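Local coordinates for mandelate racemase/muconate lactonizing protein (Thermobispora bispora, PDB 3VC5) that probably catalyses the magnesium-dependent dehydration of D-glucarate to 5-dehydro-4-deoxy-D-glucarate, as a glucarate dehydratase of the enolase superfamily, at residues 157-162 / 359-364; 345-350 / 382-387; 306-311 / 322-327; 201-206 / 366-371; 126-131 / 291-296. One frame throughout, in Å; residues are numbered along the deposited sequence.

Contact 1: residues 157-162 / 359-364; sequences KVRDAV and AITHAC
Arg159 lays the flat face of its guanidinium group against the backbone carbonyl of Ile360. The oxygen stands 3.1 Å above the plane, off toward the rim, and although Arg159 NH1 and Ile360 O are 3.3 Å apart the angle is too poor for a hydrogen bond. The opposite face is packed by the methyl Val158 CG2, 3.4 Å above the plane and over its centre, so the group is sandwiched between a methyl and a carbonyl. Its N-H groups point elsewhere, to the carbonyls of Thr357 and Pro358, where NH1 and NH2 each find a hydrogen bond; a long, bendable cation suits a place where several carbonyls converge. The chain reaches them through a bend at chi3 (65°). Thr361 crosses the arginine at about a right angle, its methyl CG2 lying 4.0 Å from Arg159 NH2. Deeper in, Val162 turns CG1 anti to the backbone N (chi1 171°), and this methyl meets Cys364 SG at 3.9 Å, two compact apolar groups in a buried spot. Val162 is the second residue of the barrel strand 161-169, whose backbone also bonds to Cys364; helix 344-355 packs on both Val162 and Cys364, while strand 334-337 backs Ile360 and Cys364.

Contact 2: residues 345-350 / 382-387; sequences ISLAAM and LRFVDG
Leu382 reaches from its loop onto helix 344-355 and fits between Leu347 and Ala348. Its CB already touches the helix residue Leu347, lying 4.2 Å from CD2. From there CG stands anti to the carbonyl carbon (chi1 -58°), which carries the fork of the side chain toward the helix. One branch, CD1 of Leu382, settles against Leu347, 4.1 Å from Leu347 CB and as near to Leu347 CD2, and so rests along that side chain. The other branch, CD2, comes down on the helix backbone itself, 4.0 Å from Ala348 CA, with Ala348 CB 4.2 Å away. The small alanine lets the leucine methyl approach the main chain, while the branched tip of leucine can serve two helix positions at once. Helix 344-355 follows strand 334-337, the last parallel strand of the modified TIM barrel of enolase-superfamily enzymes, and 382-387 is the segment that leads into strand 388-390, which runs antiparallel to strand 161-169. Leu347 also meets Phe384, the aromatic residue of that segment, from the opposite direction: its CD2 approaches the ring obliquely, 4.0 Å from Phe384 CE2. CG of Leu347 lies anti to the backbone N (chi1 -173°), extending the chain out from the helix to the ring. Phe384 also packs edge-to-face with Tyr203, while Val389 of strand 388-390 lies against both Leu382 and Phe384.

Contact 3: residues 306-311 / 322-327; sequences GVLLID and AHIATL
Apolar packing alone joins strand and helix, and it converges on one methyl group, Ile324 CG2. Ile310 brings its terminal CD1 to 3.7 Å from Ile324 CG2. Leu308, two residues earlier on the same side of the strand, sets its CD2 4.1 Å from Ile324 CG2. In Ile324, CG2 sits anti to the backbone N while CG1 stands beside it (chi1 -59°), so the methyl faces the strand and the longer branch leads away. Branched aliphatic residues suit this buried seam, where only methyl and methine groups meet.

Polar bonds lie beyond the seam. Asp311, just after the strand, caps the next helix through OD1 to His313 N, and its OD2 is hydrogen-bonded to ND1 of His338, a predicted proton acceptor. His323 ND1 is hydrogen-bonded to Thr326 OG1 of the second subunit, and vice versa, and the two His323 rings stack. Strand 307-310 followed by helix 318-330 is a beta-alpha unit of the TIM-barrel-like domain, with the strand's C-terminal end directed to the active site.

Contact 4: residues 201-206 / 366-371; sequences GEYGFR and THTPWQ. With PO4 (phosphate ion), chain B.
Tyr203 OH and Pro369 O are bridged by water 1, which accepts from the hydroxyl in the plane of the ring and donates to the carbonyl, each at 2.7 Å. Apart from this water, the direct contact is apolar. Pro369 CG sits over one face of the Tyr203 ring, 4.0 Å from its centroid and 18° off the normal, a CH-pi contact; the same CG meets the edge of Phe205, 3.7 Å from CZ. A compact, rigid proline ring fits such an aromatic corner. Thr366 OG1 and Thr368 OG1 are hydrogen-bonded at 2.7 Å, bracing the turn before it. His367 NE2 donates to O2 of a phosphate ion, probably from the crystallisation liquor, at 2.7 Å; Lys211, Asn42, His47 and Arg421 also bond the phosphate. Gly204, with positive phi, follows the last helical residue, a place glycine takes easily, and the packing joins the C-terminal end of this barrel helix to the loop 366-371, whose other side carries His367 to the phosphate beside Lys211, a predicted proton acceptor.

Contact 5: residues 126-131 / 291-296; sequences TVDRVF and VTPEHL
Here the N-terminal capping domain of an enolase-superfamily enzyme meets its barrel domain: helix 123-146 faces the loop that follows strand 284-286. A water makes the meeting. Asp128 OD2 and Thr292 OG1 are 4.5 Å apart, too far to bond directly, and water 2 fills the interval, donating to Asp128 OD2 (2.6 Å) and accepting from Thr292 OG1 (2.7 Å). A carboxylate that accepts and a hydroxyl that donates are thus matched through one molecule. Pro293 CD lies 4.3 Å from the same Asp128 OD2, and its rigid ring suits the first position of the helix-like turn 293-295. The carboxylate has stronger partners outside: OD2 forms a salt bridge with Arg320, and OD1 accepts a hydrogen bond from Tyr99, which would be expected to compensate much of this buried charge. The loop is shaped from within. Val291 N donates to His295 ND1 at 3.0 Å, nearly straight (167°) and within 10° of the imidazole plane, while the Thr292 methyl CG2 lies 3.5 Å above the centre of that ring's face; bond and methyl together probably limit its rotation. Around the contact, helix 95-106 packs on helix 123-146 through Val127 and Phe131, helix 312-315 brings Tyr314 to Val291 and Trp315 to Pro293, and Leu296 at the start of helix 296-302 touches Thr330 of the second subunit.

From the N terminus, helix 123-146 opens contact 5, which closes at 291-296 after the fifth barrel strand and ties the N-terminal domain to the barrel. Contact 1 opens at the first barrel strand and contact 4 at the end of the next helix; both cross contact 5. Contact 3, a short local loop, lies nested inside contacts 1 and 4 and touches contact 5 through Ile324, Leu327, Pro293 and Leu296. Contact 2 opens on helix 344-355 and crosses contacts 1 and 4, whose second segments, 359-364 and 366-371, nearly adjoin. Contacts 2 and 4 meet where Gly387 N probably bonds Tyr203 O, joining the lead-in to the barrel's closing strand 388-390 to the end of helix 189-203.

Contact 1: residues 157-162 / 359-364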
# COMPACT_ATOMS: atom_id res chain seq x y z
N LYS A 157 -11.93 8.47 7.04
CA LYS A 157 -11.64 9.75 6.42
C LYS A 157 -10.70 10.56 7.30
O LYS A 157 -10.85 10.61 8.54
CB LYS A 157 -12.91 10.54 6.16
CG LYS A 157 -13.65 10.98 7.39
CD LYS A 157 -15.04 11.55 7.02
CE LYS A 157 -15.81 11.95 8.30
NZ LYS A 157 -17.10 12.62 8.02
N VAL A 158 -9.75 11.22 6.65
CA VAL A 158 -8.85 12.14 7.34
C VAL A 158 -9.21 13.57 7.08
O VAL A 158 -8.59 14.49 7.63
CB VAL A 158 -7.37 11.88 6.99
CG1 VAL A 158 -7.06 10.41 7.09
CG2 VAL A 158 -7.03 12.39 5.61
N ARG A 159 -10.21 13.76 6.21
CA ARG A 159 -10.76 15.08 5.93
C ARG A 159 -12.24 14.89 5.65
O ARG A 159 -12.65 13.86 5.11
CB ARG A 159 -10.02 15.73 4.75
CG ARG A 159 -9.90 14.82 3.53
CD ARG A 159 -8.90 15.38 2.49
NE ARG A 159 -7.51 15.44 2.94
CZ ARG A 159 -6.59 14.48 2.76
NH1 ARG A 159 -6.89 13.32 2.18
NH2 ARG A 159 -5.35 14.67 3.20
N ASP A 160 -13.06 15.86 6.06
CA ASP A 160 -14.51 15.73 5.91
C ASP A 160 -14.99 15.95 4.48
O ASP A 160 -16.05 15.45 4.11
CB ASP A 160 -15.24 16.71 6.84
CG ASP A 160 -15.11 16.35 8.30
OD1 ASP A 160 -14.78 15.19 8.62
OD2 ASP A 160 -15.38 17.24 9.15
N ALA A 161 -14.20 16.69 3.69
CA ALA A 161 -14.56 17.02 2.32
C ALA A 161 -13.30 17.01 1.46
O ALA A 161 -12.21 17.27 1.98
CB ALA A 161 -15.28 18.38 2.25
N VAL A 162 -13.44 16.71 0.17
CA VAL A 162 -12.30 16.58 -0.74
C VAL A 162 -12.33 17.73 -1.71
O VAL A 162 -13.27 17.87 -2.50
CB VAL A 162 -12.42 15.27 -1.53
CG1 VAL A 162 -11.38 15.20 -2.65
CG2 VAL A 162 -12.31 14.06 -0.57
N ALA A 359 -1.96 11.00 1.90
CA ALA A 359 -1.06 11.66 0.95
C ALA A 359 -1.74 12.39 -0.22
O ALA A 359 -1.07 13.13 -0.96
CB ALA A 359 0.01 10.68 0.44
N ILE A 360 -3.04 12.19 -0.43
CA ILE A 360 -3.69 12.90 -1.51
C ILE A 360 -4.04 14.26 -0.93
O ILE A 360 -5.10 14.44 -0.31
CB ILE A 360 -4.92 12.17 -2.10
CG1 ILE A 360 -4.48 10.81 -2.69
CG2 ILE A 360 -5.59 13.09 -3.17
CD1 ILE A 360 -5.63 9.92 -3.20
N THR A 361 -3.13 15.21 -1.13
CA THR A 361 -3.17 16.51 -0.45
C THR A 361 -3.39 17.69 -1.40
O THR A 361 -3.62 18.81 -0.97
CB THR A 361 -1.86 16.73 0.36
OG1 THR A 361 -0.73 16.40 -0.45
CG2 THR A 361 -1.87 15.86 1.61
N HIS A 362 -3.31 17.43 -2.71
CA HIS A 362 -3.59 18.46 -3.71
C HIS A 362 -5.06 18.32 -4.11
O HIS A 362 -5.64 17.23 -3.99
CB HIS A 362 -2.68 18.27 -4.93
CG HIS A 362 -1.24 18.54 -4.63
ND1 HIS A 362 -0.66 19.79 -4.78
CD2 HIS A 362 -0.26 17.72 -4.18
CE1 HIS A 362 0.63 19.71 -4.45
NE2 HIS A 362 0.89 18.47 -4.08
N ALA A 363 -5.66 19.41 -4.60
CA ALA A 363 -7.06 19.35 -5.08
C ALA A 363 -7.15 18.30 -6.19
O ALA A 363 -6.25 18.22 -7.03
CB ALA A 363 -7.52 20.71 -5.62
N CYS A 364 -8.19 17.48 -6.17
CA CYS A 364 -8.37 16.50 -7.24
C CYS A 364 -9.01 17.13 -8.46
O CYS A 364 -9.81 18.08 -8.35
CB CYS A 364 -9.28 15.34 -6.79
SG CYS A 364 -8.67 14.37 -5.39

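Contact 2: residues 345-350 / 382-387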
# COMPACT_ATOMS: atom_id res chain seq x y z
N ILE A 345 -20.89 7.65 -9.81
CA ILE A 345 -20.29 6.46 -9.19
C ILE A 345 -18.78 6.71 -9.09
O ILE A 345 -18.18 6.57 -8.02
CB ILE A 345 -20.60 5.19 -9.99
CG1 ILE A 345 -22.11 4.90 -9.90
CG2 ILE A 345 -19.72 4.00 -9.49
CD1 ILE A 345 -22.58 3.97 -11.04
N SER A 346 -18.19 7.14 -10.20
CA SER A 346 -16.76 7.52 -10.21
C SER A 346 -16.51 8.66 -9.23
O SER A 346 -15.54 8.63 -8.49
CB SER A 346 -16.30 7.94 -11.60
OG SER A 346 -16.11 6.77 -12.38
N LEU A 347 -17.40 9.66 -9.19
CA LEU A 347 -17.17 10.79 -8.25
C LEU A 347 -17.20 10.32 -6.80
O LEU A 347 -16.34 10.73 -5.99
CB LEU A 347 -18.21 11.91 -8.42
CG LEU A 347 -17.93 13.19 -7.59
CD1 LEU A 347 -16.59 13.83 -7.91
CD2 LEU A 347 -19.05 14.20 -7.82
N ALA A 348 -18.12 9.40 -6.47
CA ALA A 348 -18.19 8.88 -5.09
C ALA A 348 -16.88 8.12 -4.79
O ALA A 348 -16.27 8.31 -3.74
CB ALA A 348 -19.36 7.95 -4.92
N ALA A 349 -16.45 7.29 -5.75
CA ALA A 349 -15.23 6.49 -5.54
C ALA A 349 -13.99 7.39 -5.37
O ALA A 349 -13.18 7.17 -4.47
CB ALA A 349 -15.05 5.51 -6.65
N MET A 350 -13.87 8.39 -6.24
CA MET A 350 -12.80 9.38 -6.15
C MET A 350 -12.76 10.03 -4.79
O MET A 350 -11.68 10.25 -4.21
CB MET A 350 -12.92 10.44 -7.26
CG MET A 350 -12.73 9.86 -8.67
SD MET A 350 -13.52 10.89 -9.95
CE MET A 350 -12.35 12.21 -10.10
N LEU A 382 -24.04 13.64 -3.55
CA LEU A 382 -22.80 14.29 -3.92
C LEU A 382 -23.12 15.72 -4.26
O LEU A 382 -23.90 15.99 -5.18
CB LEU A 382 -22.18 13.60 -5.13
CG LEU A 382 -21.87 12.11 -4.98
CD1 LEU A 382 -21.67 11.43 -6.35
CD2 LEU A 382 -20.64 11.89 -4.10
N ARG A 383 -22.53 16.64 -3.51
CA ARG A 383 -22.69 18.07 -3.78
C ARG A 383 -21.34 18.72 -3.60
O ARG A 383 -20.48 18.19 -2.90
CB ARG A 383 -23.71 18.69 -2.83
CG ARG A 383 -23.48 18.31 -1.40
CD ARG A 383 -24.73 18.51 -0.54
NE ARG A 383 -24.46 18.11 0.84
CZ ARG A 383 -24.12 18.96 1.80
NH1 ARG A 383 -24.05 20.26 1.55
NH2 ARG A 383 -23.88 18.51 3.03
N PHE A 384 -21.14 19.85 -4.27
CA PHE A 384 -19.94 20.66 -4.06
C PHE A 384 -20.27 21.82 -3.14
O PHE A 384 -21.22 22.58 -3.40
CB PHE A 384 -19.37 21.17 -5.38
CG PHE A 384 -18.79 20.09 -6.24
CD1 PHE A 384 -17.42 19.92 -6.33
CD2 PHE A 384 -19.61 19.20 -6.92
CE1 PHE A 384 -16.87 18.91 -7.10
CE2 PHE A 384 -19.10 18.21 -7.72
CZ PHE A 384 -17.72 18.03 -7.79
N VAL A 385 -19.49 21.96 -2.08
CA VAL A 385 -19.65 23.03 -1.11
C VAL A 385 -18.29 23.71 -0.99
O VAL A 385 -17.31 23.07 -0.56
CB VAL A 385 -20.06 22.49 0.27
CG1 VAL A 385 -20.11 23.63 1.30
CG2 VAL A 385 -21.42 21.74 0.19
N ASP A 386 -18.21 24.96 -1.41
CA ASP A 386 -16.94 25.68 -1.36
C ASP A 386 -15.83 24.89 -2.07
O ASP A 386 -14.70 24.81 -1.57
CB ASP A 386 -16.54 25.94 0.10
CG ASP A 386 -17.58 26.76 0.85
OD1 ASP A 386 -18.20 27.65 0.22
OD2 ASP A 386 -17.77 26.51 2.06
N GLY A 387 -16.17 24.31 -3.22
CA GLY A 387 -15.19 23.64 -4.08
C GLY A 387 -14.85 22.22 -3.71
O GLY A 387 -14.02 21.57 -4.39

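Contact 3: residues 306-311 / 322-327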
# COMPACT_ATOMS: atom_id res chain seq x y z
N GLY A 306 7.47 15.70 -9.62
CA GLY A 306 7.33 15.90 -8.21
C GLY A 306 5.93 15.54 -7.75
O GLY A 306 5.70 15.40 -6.54
N VAL A 307 4.98 15.42 -8.70
CA VAL A 307 3.57 15.15 -8.39
C VAL A 307 3.02 14.08 -9.34
O VAL A 307 3.13 14.23 -10.57
CB VAL A 307 2.70 16.42 -8.54
CG1 VAL A 307 1.25 16.12 -8.18
CG2 VAL A 307 3.25 17.56 -7.67
N LEU A 308 2.45 13.01 -8.79
CA LEU A 308 1.76 11.99 -9.59
C LEU A 308 0.24 12.25 -9.48
O LEU A 308 -0.27 12.39 -8.36
CB LEU A 308 2.03 10.58 -9.05
CG LEU A 308 1.30 9.46 -9.80
CD1 LEU A 308 1.76 9.44 -11.28
CD2 LEU A 308 1.57 8.11 -9.11
N LEU A 309 -0.46 12.30 -10.61
CA LEU A 309 -1.94 12.30 -10.58
C LEU A 309 -2.32 10.82 -10.58
O LEU A 309 -2.15 10.13 -11.58
CB LEU A 309 -2.53 13.00 -11.81
CG LEU A 309 -2.64 14.53 -11.72
CD1 LEU A 309 -1.26 15.23 -11.74
CD2 LEU A 309 -3.52 15.07 -12.83
N ILE A 310 -2.79 10.33 -9.44
CA ILE A 310 -3.28 8.97 -9.34
C ILE A 310 -4.67 8.92 -10.02
O ILE A 310 -5.33 9.96 -10.22
CB ILE A 310 -3.38 8.57 -7.85
CG1 ILE A 310 -3.44 7.06 -7.66
CG2 ILE A 310 -4.61 9.19 -7.19
CD1 ILE A 310 -2.13 6.37 -8.09
N ASP A 311 -5.12 7.72 -10.36
CA ASP A 311 -6.43 7.57 -11.00
C ASP A 311 -6.83 6.12 -10.84
O ASP A 311 -6.20 5.24 -11.45
CB ASP A 311 -6.40 8.01 -12.48
CG ASP A 311 -7.76 7.90 -13.14
OD1 ASP A 311 -8.58 7.04 -12.69
OD2 ASP A 311 -7.99 8.59 -14.17
N ALA A 322 -4.47 3.42 -3.09
CA ALA A 322 -3.97 3.77 -1.75
C ALA A 322 -2.53 3.26 -1.53
O ALA A 322 -1.71 3.97 -0.94
CB ALA A 322 -4.92 3.24 -0.64
N HIS A 323 -2.25 2.03 -1.98
CA HIS A 323 -0.87 1.47 -1.86
C HIS A 323 0.11 2.34 -2.62
O HIS A 323 1.23 2.62 -2.13
CB HIS A 323 -0.81 0.05 -2.38
CG HIS A 323 -1.41 -0.96 -1.44
ND1 HIS A 323 -0.80 -2.17 -1.19
CD2 HIS A 323 -2.54 -0.94 -0.70
CE1 HIS A 323 -1.54 -2.87 -0.34
NE2 HIS A 323 -2.60 -2.13 -0.02
N ILE A 324 -0.25 2.71 -3.84
CA ILE A 324 0.61 3.62 -4.63
C ILE A 324 0.82 4.97 -3.97
O ILE A 324 1.91 5.54 -4.05
CB ILE A 324 0.15 3.70 -6.10
CG1 ILE A 324 0.17 2.31 -6.74
CG2 ILE A 324 0.98 4.73 -6.89
CD1 ILE A 324 1.54 1.62 -6.76
N ALA A 325 -0.22 5.51 -3.33
CA ALA A 325 -0.06 6.76 -2.62
C ALA A 325 1.02 6.61 -1.54
O ALA A 325 1.87 7.50 -1.36
CB ALA A 325 -1.40 7.23 -1.98
N THR A 326 1.01 5.50 -0.80
CA THR A 326 2.04 5.28 0.25
C THR A 326 3.43 5.24 -0.39
O THR A 326 4.41 5.81 0.15
CB THR A 326 1.77 3.92 0.99
OG1 THR A 326 0.57 4.07 1.74
CG2 THR A 326 2.95 3.54 1.94
N LEU A 327 3.50 4.59 -1.56
CA LEU A 327 4.79 4.42 -2.23
C LEU A 327 5.30 5.81 -2.63
O LEU A 327 6.43 6.19 -2.32
CB LEU A 327 4.63 3.53 -3.46
CG LEU A 327 5.86 3.23 -4.32
CD1 LEU A 327 5.57 1.98 -5.14
CD2 LEU A 327 6.23 4.45 -5.22

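Contact 4: residues 201-206 / 366-371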
# COMPACT_ATOMS: atom_id res chain seq x y z
N GLY A 201 -18.14 30.33 -9.59
CA GLY A 201 -19.39 30.86 -9.03
C GLY A 201 -20.34 29.73 -8.66
O GLY A 201 -20.98 29.77 -7.61
N GLU A 202 -20.40 28.71 -9.51
CA GLU A 202 -21.32 27.59 -9.32
C GLU A 202 -20.86 26.56 -8.29
O GLU A 202 -21.67 26.08 -7.49
CB GLU A 202 -21.67 26.91 -10.65
CG GLU A 202 -22.38 27.87 -11.63
CD GLU A 202 -22.68 27.27 -13.01
OE1 GLU A 202 -22.33 26.10 -13.25
OE2 GLU A 202 -23.30 27.99 -13.84
N TYR A 203 -19.58 26.22 -8.32
CA TYR A 203 -19.07 25.10 -7.53
C TYR A 203 -18.19 25.52 -6.34
O TYR A 203 -18.00 24.73 -5.40
CB TYR A 203 -18.29 24.12 -8.44
CG TYR A 203 -19.16 23.39 -9.45
CD1 TYR A 203 -19.73 22.14 -9.13
CD2 TYR A 203 -19.50 23.97 -10.68
CE1 TYR A 203 -20.56 21.47 -10.02
CE2 TYR A 203 -20.37 23.31 -11.60
CZ TYR A 203 -20.89 22.06 -11.24
OH TYR A 203 -21.73 21.38 -12.11
N GLY A 204 -17.61 26.72 -6.41
CA GLY A 204 -16.76 27.23 -5.32
C GLY A 204 -15.31 26.73 -5.34
O GLY A 204 -14.61 26.80 -4.32
N PHE A 205 -14.87 26.22 -6.48
CA PHE A 205 -13.51 25.68 -6.62
C PHE A 205 -12.47 26.68 -6.11
O PHE A 205 -12.55 27.88 -6.40
CB PHE A 205 -13.20 25.37 -8.09
CG PHE A 205 -14.09 24.31 -8.69
CD1 PHE A 205 -14.25 23.07 -8.06
CD2 PHE A 205 -14.82 24.57 -9.86
CE1 PHE A 205 -15.08 22.07 -8.60
CE2 PHE A 205 -15.64 23.56 -10.43
CZ PHE A 205 -15.77 22.31 -9.80
N ARG A 206 -11.49 26.17 -5.37
CA ARG A 206 -10.43 27.01 -4.79
C ARG A 206 -9.05 26.76 -5.42
O ARG A 206 -8.02 27.26 -4.91
CB ARG A 206 -10.39 26.82 -3.26
CG ARG A 206 -11.70 27.27 -2.56
CD ARG A 206 -11.64 27.01 -1.08
NE ARG A 206 -12.75 27.64 -0.37
CZ ARG A 206 -12.86 27.67 0.96
NH1 ARG A 206 -11.94 27.10 1.71
NH2 ARG A 206 -13.90 28.28 1.53
N THR A 366 -11.72 17.06 -11.58
CA THR A 366 -12.97 16.43 -12.02
C THR A 366 -13.55 17.14 -13.24
O THR A 366 -13.42 18.38 -13.38
CB THR A 366 -14.05 16.39 -10.90
OG1 THR A 366 -15.20 15.70 -11.40
CG2 THR A 366 -14.41 17.78 -10.38
N HIS A 367 -14.16 16.38 -14.15
CA HIS A 367 -14.89 16.94 -15.29
C HIS A 367 -16.34 17.28 -14.93
O HIS A 367 -17.09 17.74 -15.77
CB HIS A 367 -14.90 15.97 -16.46
CG HIS A 367 -13.57 15.83 -17.16
ND1 HIS A 367 -12.50 15.14 -16.62
CD2 HIS A 367 -13.15 16.31 -18.36
CE1 HIS A 367 -11.48 15.19 -17.48
NE2 HIS A 367 -11.86 15.88 -18.54
N THR A 368 -16.72 17.04 -13.68
CA THR A 368 -18.13 17.14 -13.29
C THR A 368 -18.91 18.33 -13.89
O THR A 368 -19.97 18.14 -14.46
CB THR A 368 -18.30 17.09 -11.75
OG1 THR A 368 -17.91 15.78 -11.27
CG2 THR A 368 -19.74 17.40 -11.35
N PRO A 369 -18.37 19.57 -13.81
CA PRO A 369 -19.21 20.70 -14.29
C PRO A 369 -19.65 20.52 -15.76
O PRO A 369 -20.74 20.94 -16.15
CB PRO A 369 -18.28 21.90 -14.17
CG PRO A 369 -17.33 21.50 -13.02
CD PRO A 369 -17.07 20.03 -13.26
N TRP A 370 -18.78 19.92 -16.58
CA TRP A 370 -18.99 19.82 -18.02
C TRP A 370 -20.13 18.88 -18.35
O TRP A 370 -20.71 18.95 -19.46
CB TRP A 370 -17.68 19.33 -18.71
CG TRP A 370 -16.60 20.38 -18.48
CD1 TRP A 370 -15.44 20.24 -17.79
CD2 TRP A 370 -16.62 21.75 -18.94
NE1 TRP A 370 -14.73 21.43 -17.78
CE2 TRP A 370 -15.45 22.37 -18.47
CE3 TRP A 370 -17.54 22.52 -19.68
CZ2 TRP A 370 -15.14 23.72 -18.75
CZ3 TRP A 370 -17.24 23.85 -19.94
CH2 TRP A 370 -16.06 24.44 -19.48
N GLN A 371 -20.43 17.96 -17.42
CA GLN A 371 -21.52 17.02 -17.65
C GLN A 371 -22.87 17.64 -17.28
O GLN A 371 -23.91 17.04 -17.50
CB GLN A 371 -21.27 15.71 -16.90
CG GLN A 371 -20.67 14.64 -17.84
CD GLN A 371 -19.50 15.19 -18.65
OE1 GLN A 371 -18.38 15.35 -18.11
NE2 GLN A 371 -19.74 15.51 -19.93
P PO4 B . -9.22 14.91 -21.31
O1 PO4 B . -9.14 15.74 -22.53
O2 PO4 B . -10.63 15.09 -20.79
O3 PO4 B . -9.00 13.48 -21.61
O4 PO4 B . -8.23 15.38 -20.37
O HOH W 1 -22.48 22.19 -14.57

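Contact 5: residues 126-131 / 291-296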
# COMPACT_ATOMS: atom_id res chain seq x y z
N THR A 126 -4.00 -2.80 -18.51
CA THR A 126 -5.25 -3.33 -19.07
C THR A 126 -6.02 -4.11 -18.01
O THR A 126 -7.24 -3.89 -17.79
CB THR A 126 -4.96 -4.23 -20.28
OG1 THR A 126 -4.37 -3.41 -21.31
CG2 THR A 126 -6.26 -4.85 -20.83
N VAL A 127 -5.30 -4.97 -17.30
CA VAL A 127 -5.91 -5.76 -16.20
C VAL A 127 -6.45 -4.82 -15.11
O VAL A 127 -7.58 -4.98 -14.64
CB VAL A 127 -4.90 -6.72 -15.59
CG1 VAL A 127 -5.49 -7.41 -14.31
CG2 VAL A 127 -4.50 -7.76 -16.63
N ASP A 128 -5.66 -3.79 -14.76
CA ASP A 128 -6.07 -2.90 -13.70
C ASP A 128 -7.31 -2.12 -14.13
O ASP A 128 -8.19 -1.83 -13.31
CB ASP A 128 -4.95 -1.89 -13.40
CG ASP A 128 -3.84 -2.49 -12.53
OD1 ASP A 128 -4.03 -3.61 -11.99
OD2 ASP A 128 -2.82 -1.80 -12.30
N ARG A 129 -7.34 -1.69 -15.40
CA ARG A 129 -8.51 -0.98 -15.92
C ARG A 129 -9.79 -1.84 -15.85
O ARG A 129 -10.88 -1.36 -15.45
CB ARG A 129 -8.29 -0.47 -17.36
CG ARG A 129 -7.32 0.70 -17.45
CD ARG A 129 -6.78 0.89 -18.88
NE ARG A 129 -7.77 0.56 -19.89
CZ ARG A 129 -8.33 1.42 -20.73
NH1 ARG A 129 -9.21 0.97 -21.63
NH2 ARG A 129 -7.99 2.71 -20.71
N VAL A 130 -9.65 -3.12 -16.19
CA VAL A 130 -10.81 -4.00 -16.17
C VAL A 130 -11.22 -4.32 -14.72
O VAL A 130 -12.39 -4.24 -14.34
CB VAL A 130 -10.58 -5.26 -17.00
CG1 VAL A 130 -11.78 -6.22 -16.86
CG2 VAL A 130 -10.36 -4.85 -18.48
N PHE A 131 -10.23 -4.59 -13.90
CA PHE A 131 -10.48 -4.91 -12.50
C PHE A 131 -11.17 -3.78 -11.73
O PHE A 131 -12.01 -4.04 -10.88
CB PHE A 131 -9.16 -5.25 -11.85
CG PHE A 131 -9.23 -5.49 -10.35
CD1 PHE A 131 -9.83 -6.66 -9.82
CD2 PHE A 131 -8.65 -4.57 -9.47
CE1 PHE A 131 -9.85 -6.88 -8.45
CE2 PHE A 131 -8.66 -4.80 -8.08
CZ PHE A 131 -9.26 -5.97 -7.58
N VAL A 291 1.99 5.80 -15.30
CA VAL A 291 0.56 5.47 -15.33
C VAL A 291 0.30 4.03 -14.89
O VAL A 291 -0.83 3.55 -14.98
CB VAL A 291 -0.11 5.78 -16.71
CG1 VAL A 291 -0.05 7.30 -17.02
CG2 VAL A 291 0.60 5.00 -17.80
N THR A 292 1.36 3.32 -14.49
CA THR A 292 1.18 1.94 -14.03
C THR A 292 2.39 1.63 -13.13
O THR A 292 3.40 2.33 -13.22
CB THR A 292 1.04 0.98 -15.25
OG1 THR A 292 0.60 -0.29 -14.77
CG2 THR A 292 2.36 0.78 -16.00
N PRO A 293 2.30 0.66 -12.23
CA PRO A 293 3.40 0.56 -11.27
C PRO A 293 4.78 0.28 -11.86
O PRO A 293 5.79 0.74 -11.30
CB PRO A 293 2.93 -0.59 -10.33
CG PRO A 293 1.40 -0.44 -10.34
CD PRO A 293 1.14 -0.18 -11.81
N GLU A 294 4.85 -0.39 -13.00
CA GLU A 294 6.12 -0.72 -13.64
C GLU A 294 6.90 0.55 -14.02
O GLU A 294 8.09 0.49 -14.28
CB GLU A 294 5.90 -1.57 -14.91
CG GLU A 294 5.73 -3.08 -14.67
CD GLU A 294 5.75 -3.91 -15.96
OE1 GLU A 294 5.52 -5.14 -15.90
OE2 GLU A 294 6.01 -3.33 -17.04
N HIS A 295 6.22 1.67 -14.10
CA HIS A 295 6.88 2.94 -14.46
C HIS A 295 7.61 3.59 -13.29
O HIS A 295 8.38 4.54 -13.46
CB HIS A 295 5.84 3.95 -14.98
CG HIS A 295 5.20 3.53 -16.27
ND1 HIS A 295 4.01 4.06 -16.72
CD2 HIS A 295 5.56 2.59 -17.17
CE1 HIS A 295 3.68 3.48 -17.87
NE2 HIS A 295 4.62 2.59 -18.17
N LEU A 296 7.32 3.14 -12.07
CA LEU A 296 7.78 3.90 -10.90
C LEU A 296 9.29 3.80 -10.64
O LEU A 296 9.90 4.80 -10.30
CB LEU A 296 6.96 3.56 -9.65
CG LEU A 296 5.52 4.10 -9.69
CD1 LEU A 296 4.59 3.30 -8.75
CD2 LEU A 296 5.49 5.61 -9.39
O HOH W 2 -1.90 0.11 -13.75